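Local coordinates for protein L-lysine 6-monooxygenase involved in desferrioxamine biosynthesis (Erwinia amylovora CFBP1430, PDB 5O8P) that probably catalyses the FAD- and NADPH-dependent N-hydroxylation of cadaverine, a step in the biosynthesis of the siderophore desferrioxamine, at residues G160-P166 / M338-Y344; S200-E206 / K272-L278; I16-N20 / T393-A399. All blocks are in the same frame, centred on the assembly; numbering follows the deposited sequence.

Interaction 1 of 3, residues G160-P166 / M338-Y344; sequences GPSAWSP and MATGYHY. With FAD (flavin-adenine dinucleotide), chain C.
Gly-341 O is gripped twice: Trp-164 N gives it a hydrogen bond of 3.0 Å from within the carbonyl plane, and His-178 NE2 gives it another. Across from it, Trp-164 O takes the hydroxyl of Thr-340 on a lone pair, with OG1 at 2.5 Å and the same His-178 NE2 as a weak second donor. That hydroxyl lies between its own backbone N and carbonyl carbon (chi1 48°), which leaves CG2 to rest on Pro-166 CD. The ladder is completed by Ser-162 and His-343, an antiparallel hydrogen-bonded pair. Ser-162 N reaches His-343 O at 3.0 Å from above the carbonyl plane, whereas the return bond from His-343 N to Ser-162 O, 2.9 Å long, runs nearly in line with the C=O.

Trp-164 swings CG away from its backbone N (chi1 -179°) and lays the indole across Thr-340. Its CE3 edge meets Thr-340 O at 3.5 Å, and CD1 comes near His-343 CB obliquely. The imidazole itself is steeply turned against the indole, their planes 70° apart. On the flavin side, Tyr-342 puts CD2 3.5 Å from Ala-163 N, while CE1 and CZ of the same ring meet the flavin methyl C8M. Pro-161 fits its CB between the CB atoms of Tyr-342 and Tyr-344, and its CD lies 3.7 Å from FAD O2P. The hydroxyl of Tyr-344 is bonded to Tyr-365.

This two-stranded antiparallel ribbon, 162-163 with 342-343, follows strand 155-157 of the FAD-side sheet and strand 335-338 of the parallel sheet on the NADP side, and so ties the two together beside the cofactor. Strand 177-178 covers it through His-178, whose side chain meets Ala-163, Ser-165 and Thr-340.

Interaction 2 of 3, residues S200-E206 / K272-L278; sequences SGQSAAE and KGINSSL
In what is probably the Rossmann-type turn of the NADP-binding part, leading into helix 202-213, Gln-202 reaches across to Asn-275, the N-cap of helix 276-290. Ser-200, Ser-203 and Lys-272 are known to bind NADP(+) in this protein, though none is bound to this chain here, so the contact joins two walls of that site. The amide of Gln-202 makes the link. Its OE1 accepts Asn-275 N at 2.8 Å in the carbonyl plane, and its NE2, in the amide plane, donates to Glu-206 OE2 at 2.9 Å, meeting that oxygen from above the carboxylate plane. Both ends of the amide are thus used, which fixes its rotation; the bend at chi2 (65°) carries it to this place. Glu-206 has a second partner in Arg-100, a salt bridge through OE1.

The rest is packing, mostly by aliphatic side chains. Ile-274 sends CG1 to Ser-200 O at 3.4 Å and CG2 to Ala-205 CB. Leu-278 brings CD2 against Gln-202 NE2, Ala-205 CB and Glu-206 CG, the last at 3.7 Å. Strand 221-225 packs against both segments through Trp-224, which touches Ala-204, Ala-205 and Ile-274; from helix 276-290, Ile-279 meets Ile-274 and Ile-282 meets Ala-205.

Interaction 3 of 3, residues I16-N20 / T393-A399; sequences IGPFN and TPDLGMA. With FAD (flavin-adenine dinucleotide), chain C.
Phe-19 is the bump here, and the turn 393-399 is the hollow that receives it. The ring goes in by its far end: CZ lies 3.6 Å from Pro-394 O, which sits in the ring plane at the edge, and CE1 is 3.7 Å from Asp-395 O. Ala-399 closes the same rim, with CB 3.6 Å from CD1. With CG turned away from its carbonyl carbon (chi1 -59°), the phenyl leaves helix 18-27 and passes beside the cofactor, so that CD2 and CE2 lie along FAD O5' while CD1 and CE1 meet protein. Arg-402 adds a cation-pi contact to this ring.

Leu-396 is the second knob. One methyl, CD2, fills the notch between Pro-18 CB and Phe-19 CE1, 3.8 Å from each; the other, CD1, turns to the pyrimidine side of the flavin at N3. Pro-18 in turn fits its CD against the bridging FAD O3P. The fit between the two segments is wholly van der Waals; the polar grip goes to the ligand. Leu-396 N donates to FAD O2 at 2.8 Å in a nearly straight bond (170°), and FAD O2' gives Pro-394 O a weak one. An Asx turn, Asp-395 OD1 taking Gly-397 N, shapes the backbone just there.

Gly-17 caps helix 18-27 close against the pyrophosphate, and its lack of a side chain leaves room for O1P. A glycine-rich turn leading from strand 8-14 into a helix at the diphosphate is the classic FAD-binding Rossmann motif, closed here by a C-terminal turn that holds the flavin.

In the fold
The three contacts lie round the two nucleotide sites, their centres 16 to 19 Å apart. Interaction 3 spans nearly the whole chain, pairing the first FAD-binding turn with the turn before helix 399-410. Interaction 1 falls within that span, and interaction 2 within interaction 1. Interactions 1 and 3 both touch FAD without touching each other, one near its phosphates and the flavin methyl, the other at the phosphates and pyrimidine. Interactions 1 and 2 do meet, Ala-339 packing on Ala-204 just past the ends of the neighbouring strands 335-338 and 194-198. The ribbon thus connects FAD-side and NADP-side folds, consistent with an enzyme in which NADPH hands a hydride to the flavin.

Interaction 1 of 3, residues G160-P166 / M338-Y344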
loop_
_atom_site.group_PDB
_atom_site.type_symbol
_atom_site.label_atom_id
_atom_site.label_comp_id
_atom_site.label_asym_id
_atom_site.label_seq_id
_atom_site.Cartn_x
_atom_site.Cartn_y
_atom_site.Cartn_z
ATOM N N GLY B 160 -30.784 18.499 7.185
ATOM C CA GLY B 160 -29.430 18.386 7.670
ATOM C C GLY B 160 -29.256 18.880 9.089
ATOM O O GLY B 160 -30.178 19.471 9.670
ATOM N N PRO B 161 -28.100 18.545 9.703
ATOM C CA PRO B 161 -27.854 18.894 11.081
ATOM C C PRO B 161 -27.122 20.217 11.137
ATOM O O PRO B 161 -26.629 20.681 10.116
ATOM C CB PRO B 161 -26.963 17.744 11.560
ATOM C CG PRO B 161 -26.193 17.329 10.348
ATOM C CD PRO B 161 -26.939 17.823 9.139
ATOM N N SER B 162 -27.058 20.812 12.320
ATOM C CA SER B 162 -26.432 22.116 12.504
ATOM C C SER B 162 -25.156 21.985 13.327
ATOM O O SER B 162 -25.015 21.055 14.130
ATOM C CB SER B 162 -27.413 23.064 13.194
ATOM O OG SER B 162 -28.596 23.236 12.429
ATOM N N ALA B 163 -24.225 22.921 13.119
ATOM C CA ALA B 163 -22.962 22.961 13.861
ATOM C C ALA B 163 -23.259 23.027 15.356
ATOM O O ALA B 163 -24.224 23.675 15.770
ATOM C CB ALA B 163 -22.144 24.165 13.448
ATOM N N TRP B 164 -22.439 22.342 16.147
ATOM C CA TRP B 164 -22.632 22.237 17.586
ATOM C C TRP B 164 -21.336 22.498 18.330
ATOM O O TRP B 164 -20.292 21.957 17.956
ATOM C CB TRP B 164 -23.121 20.844 17.940
ATOM C CG TRP B 164 -23.367 20.638 19.405
ATOM C CD1 TRP B 164 -24.514 20.899 20.089
ATOM C CD2 TRP B 164 -22.435 20.128 20.362
ATOM N NE1 TRP B 164 -24.361 20.575 21.410
ATOM C CE2 TRP B 164 -23.092 20.102 21.611
ATOM C CE3 TRP B 164 -21.101 19.699 20.288
ATOM C CZ2 TRP B 164 -22.467 19.658 22.781
ATOM C CZ3 TRP B 164 -20.479 19.247 21.452
ATOM C CH2 TRP B 164 -21.167 19.232 22.684
ATOM N N SER B 165 -21.425 23.308 19.389
ATOM C CA SER B 165 -20.327 23.551 20.323
ATOM C C SER B 165 -20.827 23.287 21.743
ATOM O O SER B 165 -22.025 23.425 21.991
ATOM C CB SER B 165 -19.837 24.989 20.205
ATOM O OG SER B 165 -19.517 25.303 18.862
ATOM N N PRO B 166 -19.922 22.922 22.685
ATOM C CA PRO B 166 -20.345 22.639 24.065
ATOM C C PRO B 166 -21.118 23.783 24.706
ATOM O O PRO B 166 -20.878 24.943 24.370
ATOM C CB PRO B 166 -19.015 22.411 24.802
ATOM C CG PRO B 166 -18.068 21.972 23.746
ATOM C CD PRO B 166 -18.465 22.747 22.531
ATOM N N MET B 338 -13.028 24.818 17.506
ATOM C CA MET B 338 -14.000 23.910 18.093
ATOM C C MET B 338 -14.501 22.923 17.016
ATOM O O MET B 338 -15.477 23.179 16.310
ATOM C CB MET B 338 -15.136 24.738 18.689
ATOM C CG MET B 338 -15.916 24.028 19.766
ATOM S SD MET B 338 -15.067 24.059 21.350
ATOM C CE MET B 338 -15.295 25.774 21.820
ATOM N N ALA B 339 -13.802 21.797 16.880
ATOM C CA ALA B 339 -14.154 20.741 15.915
ATOM C C ALA B 339 -15.020 19.689 16.592
ATOM O O ALA B 339 -14.699 18.503 16.613
ATOM C CB ALA B 339 -12.889 20.118 15.334
ATOM N N THR B 340 -16.139 20.144 17.127
ATOM C CA THR B 340 -17.011 19.321 17.941
ATOM C C THR B 340 -18.207 18.771 17.142
ATOM O O THR B 340 -19.162 18.231 17.723
ATOM C CB THR B 340 -17.484 20.145 19.145
ATOM O OG1 THR B 340 -17.953 21.427 18.695
ATOM C CG2 THR B 340 -16.320 20.345 20.117
ATOM N N GLY B 341 -18.155 18.910 15.815
ATOM C CA GLY B 341 -19.146 18.307 14.942
ATOM C C GLY B 341 -20.509 18.975 14.968
ATOM O O GLY B 341 -20.621 20.160 15.279
ATOM N N TYR B 342 -21.538 18.181 14.654
ATOM C CA TYR B 342 -22.887 18.652 14.355
ATOM C C TYR B 342 -23.932 17.889 15.178
ATOM O O TYR B 342 -23.701 16.770 15.594
ATOM C CB TYR B 342 -23.168 18.445 12.862
ATOM C CG TYR B 342 -22.308 19.285 11.937
ATOM C CD1 TYR B 342 -20.963 19.000 11.721
ATOM C CD2 TYR B 342 -22.861 20.356 11.247
ATOM C CE1 TYR B 342 -20.191 19.779 10.877
ATOM C CE2 TYR B 342 -22.105 21.127 10.375
ATOM C CZ TYR B 342 -20.766 20.841 10.192
ATOM O OH TYR B 342 -20.006 21.616 9.334
ATOM N N HIS B 343 -25.087 18.501 15.396
ATOM C CA HIS B 343 -26.219 17.854 16.077
ATOM C C HIS B 343 -27.487 18.146 15.283
ATOM O O HIS B 343 -27.623 19.257 14.765
ATOM C CB HIS B 343 -26.309 18.381 17.525
ATOM C CG HIS B 343 -27.545 17.986 18.272
ATOM N ND1 HIS B 343 -27.885 16.669 18.523
ATOM C CD2 HIS B 343 -28.489 18.743 18.884
ATOM C CE1 HIS B 343 -28.998 16.635 19.236
ATOM N NE2 HIS B 343 -29.386 17.879 19.466
ATOM N N TYR B 344 -28.377 17.165 15.101
ATOM C CA TYR B 344 -29.682 17.447 14.486
ATOM C C TYR B 344 -30.660 17.882 15.557
ATOM O O TYR B 344 -30.742 17.265 16.607
ATOM C CB TYR B 344 -30.260 16.242 13.717
ATOM C CG TYR B 344 -31.633 16.522 13.073
ATOM C CD1 TYR B 344 -32.829 16.327 13.781
ATOM C CD2 TYR B 344 -31.730 16.975 11.748
ATOM C CE1 TYR B 344 -34.073 16.586 13.195
ATOM C CE2 TYR B 344 -32.967 17.242 11.159
ATOM C CZ TYR B 344 -34.132 17.051 11.886
ATOM O OH TYR B 344 -35.348 17.304 11.297
HETATM P PA FAD C . -26.733 19.396 4.333
HETATM O O1A FAD C . -25.516 20.036 3.692
HETATM O O2A FAD C . -26.994 19.613 5.804
HETATM O O5B FAD C . -27.994 19.918 3.468
HETATM C C5B FAD C . -29.094 20.610 4.049
HETATM C C4B FAD C . -29.626 21.734 3.168
HETATM O O4B FAD C . -30.954 22.079 3.592
HETATM C C3B FAD C . -28.796 23.008 3.277
HETATM O O3B FAD C . -28.532 23.502 1.957
HETATM C C2B FAD C . -29.646 23.950 4.129
HETATM O O2B FAD C . -29.480 25.336 3.816
HETATM C C1B FAD C . -31.054 23.495 3.795
HETATM N N9A FAD C . -32.115 23.872 4.769
HETATM C C8A FAD C . -32.141 23.696 6.107
HETATM N N7A FAD C . -33.304 24.181 6.627
HETATM C C5A FAD C . -34.040 24.676 5.609
HETATM C C6A FAD C . -35.362 25.338 5.436
HETATM N N6A FAD C . -36.170 25.580 6.497
HETATM N N1A FAD C . -35.742 25.692 4.180
HETATM C C2A FAD C . -34.958 25.466 3.104
HETATM N N3A FAD C . -33.749 24.880 3.193
HETATM C C4A FAD C . -33.247 24.468 4.389
HETATM N N1 FAD C . -20.052 11.625 4.832
HETATM C C2 FAD C . -19.543 10.698 3.979
HETATM O O2 FAD C . -20.190 9.641 3.802
HETATM N N3 FAD C . -18.378 10.885 3.319
HETATM C C4 FAD C . -17.644 12.002 3.472
HETATM O O4 FAD C . -16.571 12.148 2.857
HETATM C C4X FAD C . -18.132 13.064 4.388
HETATM N N5 FAD C . -17.445 14.211 4.583
HETATM C C5X FAD C . -17.916 15.158 5.428
HETATM C C6 FAD C . -17.163 16.318 5.591
HETATM C C7 FAD C . -17.584 17.338 6.441
HETATM C C7M FAD C . -16.749 18.584 6.604
HETATM C C8 FAD C . -18.866 17.176 7.187
HETATM C C8M FAD C . -19.343 18.263 8.112
HETATM C C9 FAD C . -19.626 16.016 7.033
HETATM C C9A FAD C . -19.213 14.978 6.176
HETATM N N10 FAD C . -19.963 13.769 5.981
HETATM C C10 FAD C . -19.422 12.801 5.088
HETATM C "C1'" FAD C . -21.258 13.476 6.652
HETATM C "C2'" FAD C . -22.479 13.864 5.785
HETATM O "O2'" FAD C . -22.310 13.387 4.434
HETATM C "C3'" FAD C . -22.775 15.375 5.765
HETATM O "O3'" FAD C . -23.054 15.850 7.091
HETATM C "C4'" FAD C . -23.950 15.755 4.854
HETATM O "O4'" FAD C . -23.794 17.108 4.413
HETATM C "C5'" FAD C . -25.304 15.618 5.546
HETATM O "O5'" FAD C . -26.320 15.461 4.553
HETATM P P FAD C . -27.516 16.519 4.439
HETATM O O1P FAD C . -28.379 16.123 3.259
HETATM O O2P FAD C . -28.102 16.554 5.822
HETATM O O3P FAD C . -26.599 17.801 4.032
#

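Interaction 2 of 3, residues S200-E206 / K272-L278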
loop_
_atom_site.group_PDB
_atom_site.type_symbol
_atom_site.label_atom_id
_atom_site.label_comp_id
_atom_site.label_asym_id
_atom_site.label_seq_id
_atom_site.Cartn_x
_atom_site.Cartn_y
_atom_site.Cartn_z
ATOM N N SER B 200 -12.412 15.210 18.512
ATOM C CA SER B 200 -11.769 13.926 18.173
ATOM C C SER B 200 -11.875 13.485 16.683
ATOM O O SER B 200 -11.160 12.593 16.263
ATOM C CB SER B 200 -12.402 12.821 19.035
ATOM O OG SER B 200 -13.678 12.413 18.532
ATOM N N GLY B 201 -12.785 14.068 15.912
ATOM C CA GLY B 201 -13.165 13.522 14.632
ATOM C C GLY B 201 -12.286 13.785 13.431
ATOM O O GLY B 201 -11.191 14.296 13.565
ATOM N N GLN B 202 -12.804 13.450 12.250
ATOM C CA GLN B 202 -12.097 13.629 10.988
ATOM C C GLN B 202 -11.801 15.097 10.738
ATOM O O GLN B 202 -10.726 15.426 10.234
ATOM C CB GLN B 202 -12.914 13.054 9.824
ATOM C CG GLN B 202 -12.299 13.169 8.431
ATOM C CD GLN B 202 -11.030 12.362 8.257
ATOM O OE1 GLN B 202 -10.766 11.428 9.003
ATOM N NE2 GLN B 202 -10.235 12.716 7.263
ATOM N N SER B 203 -12.742 15.985 11.082
ATOM C CA SER B 203 -12.551 17.433 10.855
ATOM C C SER B 203 -11.405 17.974 11.699
ATOM O O SER B 203 -10.528 18.657 11.173
ATOM C CB SER B 203 -13.836 18.211 11.132
ATOM O OG SER B 203 -14.741 18.017 10.063
ATOM N N ALA B 204 -11.425 17.640 12.987
ATOM C CA ALA B 204 -10.352 17.987 13.911
ATOM C C ALA B 204 -8.995 17.571 13.359
ATOM O O ALA B 204 -8.057 18.367 13.311
ATOM C CB ALA B 204 -10.578 17.318 15.270
ATOM N N ALA B 205 -8.906 16.320 12.926
ATOM C CA ALA B 205 -7.646 15.782 12.438
ATOM C C ALA B 205 -7.179 16.489 11.177
ATOM O O ALA B 205 -5.999 16.813 11.060
ATOM C CB ALA B 205 -7.754 14.289 12.204
ATOM N N GLU B 206 -8.092 16.724 10.239
ATOM C CA GLU B 206 -7.745 17.415 8.989
ATOM C C GLU B 206 -7.220 18.811 9.248
ATOM O O GLU B 206 -6.252 19.226 8.614
ATOM C CB GLU B 206 -8.948 17.509 8.070
ATOM C CG GLU B 206 -9.252 16.201 7.389
ATOM C CD GLU B 206 -10.551 16.201 6.614
ATOM O OE1 GLU B 206 -11.305 17.198 6.671
ATOM O OE2 GLU B 206 -10.821 15.179 5.934
ATOM N N LYS B 272 -17.643 8.111 13.610
ATOM C CA LYS B 272 -17.007 9.358 14.084
ATOM C C LYS B 272 -15.458 9.273 14.195
ATOM O O LYS B 272 -14.832 10.081 14.854
ATOM C CB LYS B 272 -17.669 9.775 15.418
ATOM C CG LYS B 272 -19.029 10.455 15.252
ATOM C CD LYS B 272 -19.938 10.314 16.482
ATOM C CE LYS B 272 -19.303 10.716 17.824
ATOM N NZ LYS B 272 -18.843 12.133 17.936
ATOM N N GLY B 273 -14.834 8.310 13.519
ATOM C CA GLY B 273 -13.377 8.124 13.588
ATOM C C GLY B 273 -12.582 8.969 12.615
ATOM O O GLY B 273 -13.144 9.579 11.710
ATOM N N ILE B 274 -11.265 8.968 12.795
ATOM C CA ILE B 274 -10.335 9.598 11.864
ATOM C C ILE B 274 -9.844 8.562 10.849
ATOM O O ILE B 274 -9.648 7.402 11.185
ATOM C CB ILE B 274 -9.110 10.167 12.596
ATOM C CG1 ILE B 274 -9.524 11.099 13.733
ATOM C CG2 ILE B 274 -8.220 10.926 11.627
ATOM C CD1 ILE B 274 -8.427 11.358 14.740
ATOM N N ASN B 275 -9.638 8.978 9.609
ATOM C CA ASN B 275 -9.148 8.070 8.577
ATOM C C ASN B 275 -7.734 7.643 8.995
ATOM O O ASN B 275 -6.904 8.486 9.340
ATOM C CB ASN B 275 -9.262 8.748 7.195
ATOM C CG ASN B 275 -8.248 8.262 6.176
ATOM O OD1 ASN B 275 -8.160 7.089 5.889
ATOM N ND2 ASN B 275 -7.496 9.192 5.602
ATOM N N SER B 276 -7.490 6.332 9.027
ATOM C CA SER B 276 -6.231 5.790 9.567
ATOM C C SER B 276 -4.988 6.336 8.863
ATOM O O SER B 276 -3.996 6.579 9.521
ATOM C CB SER B 276 -6.245 4.262 9.599
ATOM O OG SER B 276 -6.478 3.718 8.321
ATOM N N SER B 277 -5.051 6.552 7.555
ATOM C CA SER B 277 -3.954 7.184 6.823
ATOM C C SER B 277 -3.570 8.537 7.394
ATOM O O SER B 277 -2.381 8.878 7.438
ATOM C CB SER B 277 -4.326 7.395 5.362
ATOM O OG SER B 277 -4.414 6.156 4.693
ATOM N N LEU B 278 -4.585 9.302 7.798
ATOM C CA LEU B 278 -4.381 10.646 8.311
ATOM C C LEU B 278 -3.769 10.612 9.701
ATOM O O LEU B 278 -2.827 11.352 9.955
ATOM C CB LEU B 278 -5.696 11.432 8.335
ATOM C CG LEU B 278 -5.672 12.895 8.791
ATOM C CD1 LEU B 278 -4.717 13.712 7.928
ATOM C CD2 LEU B 278 -7.078 13.483 8.755
#

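Interaction 3 of 3, residues I16-N20 / T393-A399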
loop_
_atom_site.group_PDB
_atom_site.type_symbol
_atom_site.label_atom_id
_atom_site.label_comp_id
_atom_site.label_asym_id
_atom_site.label_seq_id
_atom_site.Cartn_x
_atom_site.Cartn_y
_atom_site.Cartn_z
ATOM N N ILE B 16 -31.726 20.640 0.287
ATOM C CA ILE B 16 -30.996 20.000 -0.801
ATOM C C ILE B 16 -29.530 19.854 -0.386
ATOM O O ILE B 16 -28.615 20.576 -0.850
ATOM C CB ILE B 16 -31.140 20.753 -2.141
ATOM C CG1 ILE B 16 -32.611 20.929 -2.502
ATOM C CG2 ILE B 16 -30.460 19.981 -3.271
ATOM C CD1 ILE B 16 -32.834 21.948 -3.604
ATOM N N GLY B 17 -29.329 18.914 0.524
ATOM C CA GLY B 17 -27.998 18.415 0.831
ATOM C C GLY B 17 -27.697 17.309 -0.142
ATOM O O GLY B 17 -28.484 17.085 -1.054
ATOM N N PRO B 18 -26.569 16.604 0.040
ATOM C CA PRO B 18 -26.249 15.501 -0.873
ATOM C C PRO B 18 -27.282 14.387 -0.867
ATOM O O PRO B 18 -27.470 13.738 -1.906
ATOM C CB PRO B 18 -24.900 14.983 -0.365
ATOM C CG PRO B 18 -24.383 16.034 0.563
ATOM C CD PRO B 18 -25.580 16.725 1.124
ATOM N N PHE B 19 -27.960 14.189 0.261
ATOM C CA PHE B 19 -29.032 13.191 0.321
ATOM C C PHE B 19 -30.261 13.530 -0.542
ATOM O O PHE B 19 -30.627 12.732 -1.402
ATOM C CB PHE B 19 -29.436 12.899 1.774
ATOM C CG PHE B 19 -28.308 12.395 2.612
ATOM C CD1 PHE B 19 -27.445 11.392 2.137
ATOM C CD2 PHE B 19 -28.105 12.877 3.879
ATOM C CE1 PHE B 19 -26.401 10.924 2.896
ATOM C CE2 PHE B 19 -27.055 12.391 4.650
ATOM C CZ PHE B 19 -26.202 11.436 4.144
ATOM N N ASN B 20 -30.881 14.694 -0.346
ATOM C CA ASN B 20 -32.017 15.087 -1.205
ATOM C C ASN B 20 -31.604 15.399 -2.630
ATOM O O ASN B 20 -32.407 15.227 -3.533
ATOM C CB ASN B 20 -32.817 16.258 -0.638
ATOM C CG ASN B 20 -33.939 15.827 0.293
ATOM O OD1 ASN B 20 -34.195 14.651 0.466
ATOM N ND2 ASN B 20 -34.610 16.790 0.904
ATOM N N THR B 393 -26.261 6.270 9.169
ATOM C CA THR B 393 -27.177 7.333 8.747
ATOM C C THR B 393 -26.486 8.505 7.988
ATOM O O THR B 393 -26.947 8.863 6.906
ATOM C CB THR B 393 -28.013 7.815 9.976
ATOM O OG1 THR B 393 -28.838 6.753 10.483
ATOM C CG2 THR B 393 -28.892 8.962 9.668
ATOM N N PRO B 394 -25.372 9.076 8.517
ATOM C CA PRO B 394 -24.663 10.122 7.758
ATOM C C PRO B 394 -23.820 9.645 6.553
ATOM O O PRO B 394 -23.206 10.476 5.885
ATOM C CB PRO B 394 -23.739 10.769 8.813
ATOM C CG PRO B 394 -23.904 10.006 10.087
ATOM C CD PRO B 394 -24.676 8.769 9.782
ATOM N N ASP B 395 -23.791 8.341 6.284
ATOM C CA ASP B 395 -22.964 7.741 5.234
ATOM C C ASP B 395 -23.547 8.084 3.861
ATOM O O ASP B 395 -24.700 7.754 3.579
ATOM C CB ASP B 395 -22.935 6.206 5.450
ATOM C CG ASP B 395 -21.763 5.501 4.742
ATOM O OD1 ASP B 395 -21.272 5.981 3.707
ATOM O OD2 ASP B 395 -21.341 4.426 5.219
ATOM N N LEU B 396 -22.755 8.743 3.016
ATOM C CA LEU B 396 -23.099 8.910 1.595
ATOM C C LEU B 396 -23.279 7.560 0.896
ATOM O O LEU B 396 -24.056 7.451 -0.056
ATOM C CB LEU B 396 -22.037 9.730 0.851
ATOM C CG LEU B 396 -21.881 11.206 1.217
ATOM C CD1 LEU B 396 -20.786 11.855 0.380
ATOM C CD2 LEU B 396 -23.192 11.957 1.065
ATOM N N GLY B 397 -22.558 6.545 1.372
ATOM C CA GLY B 397 -22.666 5.174 0.887
ATOM C C GLY B 397 -24.012 4.503 1.045
ATOM O O GLY B 397 -24.295 3.558 0.315
ATOM N N MET B 398 -24.841 4.961 1.981
ATOM C CA MET B 398 -26.205 4.428 2.120
ATOM C C MET B 398 -27.298 5.427 1.730
ATOM O O MET B 398 -28.464 5.268 2.108
ATOM C CB MET B 398 -26.401 3.881 3.534
ATOM C CG MET B 398 -25.520 2.672 3.802
ATOM S SD MET B 398 -25.890 1.232 2.761
ATOM C CE MET B 398 -27.327 0.531 3.606
ATOM N N ALA B 399 -26.915 6.419 0.923
ATOM C CA ALA B 399 -27.827 7.450 0.458
ATOM C C ALA B 399 -28.736 6.877 -0.606
ATOM O O ALA B 399 -29.949 7.066 -0.546
ATOM C CB ALA B 399 -27.054 8.638 -0.088
HETATM P PA FAD C . -26.733 19.396 4.333
HETATM O O1A FAD C . -25.516 20.036 3.692
HETATM O O2A FAD C . -26.994 19.613 5.804
HETATM O O5B FAD C . -27.994 19.918 3.468
HETATM C C5B FAD C . -29.094 20.610 4.049
HETATM C C4B FAD C . -29.626 21.734 3.168
HETATM O O4B FAD C . -30.954 22.079 3.592
HETATM C C3B FAD C . -28.796 23.008 3.277
HETATM O O3B FAD C . -28.532 23.502 1.957
HETATM C C2B FAD C . -29.646 23.950 4.129
HETATM O O2B FAD C . -29.480 25.336 3.816
HETATM C C1B FAD C . -31.054 23.495 3.795
HETATM N N9A FAD C . -32.115 23.872 4.769
HETATM C C8A FAD C . -32.141 23.696 6.107
HETATM N N7A FAD C . -33.304 24.181 6.627
HETATM C C5A FAD C . -34.040 24.676 5.609
HETATM C C6A FAD C . -35.362 25.338 5.436
HETATM N N6A FAD C . -36.170 25.580 6.497
HETATM N N1A FAD C . -35.742 25.692 4.180
HETATM C C2A FAD C . -34.958 25.466 3.104
HETATM N N3A FAD C . -33.749 24.880 3.193
HETATM C C4A FAD C . -33.247 24.468 4.389
HETATM N N1 FAD C . -20.052 11.625 4.832
HETATM C C2 FAD C . -19.543 10.698 3.979
HETATM O O2 FAD C . -20.190 9.641 3.802
HETATM N N3 FAD C . -18.378 10.885 3.319
HETATM C C4 FAD C . -17.644 12.002 3.472
HETATM O O4 FAD C . -16.571 12.148 2.857
HETATM C C4X FAD C . -18.132 13.064 4.388
HETATM N N5 FAD C . -17.445 14.211 4.583
HETATM C C5X FAD C . -17.916 15.158 5.428
HETATM C C6 FAD C . -17.163 16.318 5.591
HETATM C C7 FAD C . -17.584 17.338 6.441
HETATM C C7M FAD C . -16.749 18.584 6.604
HETATM C C8 FAD C . -18.866 17.176 7.187
HETATM C C8M FAD C . -19.343 18.263 8.112
HETATM C C9 FAD C . -19.626 16.016 7.033
HETATM C C9A FAD C . -19.213 14.978 6.176
HETATM N N10 FAD C . -19.963 13.769 5.981
HETATM C C10 FAD C . -19.422 12.801 5.088
HETATM C "C1'" FAD C . -21.258 13.476 6.652
HETATM C "C2'" FAD C . -22.479 13.864 5.785
HETATM O "O2'" FAD C . -22.310 13.387 4.434
HETATM C "C3'" FAD C . -22.775 15.375 5.765
HETATM O "O3'" FAD C . -23.054 15.850 7.091
HETATM C "C4'" FAD C . -23.950 15.755 4.854
HETATM O "O4'" FAD C . -23.794 17.108 4.413
HETATM C "C5'" FAD C . -25.304 15.618 5.546
HETATM O "O5'" FAD C . -26.320 15.461 4.553
HETATM P P FAD C . -27.516 16.519 4.439
HETATM O O1P FAD C . -28.379 16.123 3.259
HETATM O O2P FAD C . -28.102 16.554 5.822
HETATM O O3P FAD C . -26.599 17.801 4.032
#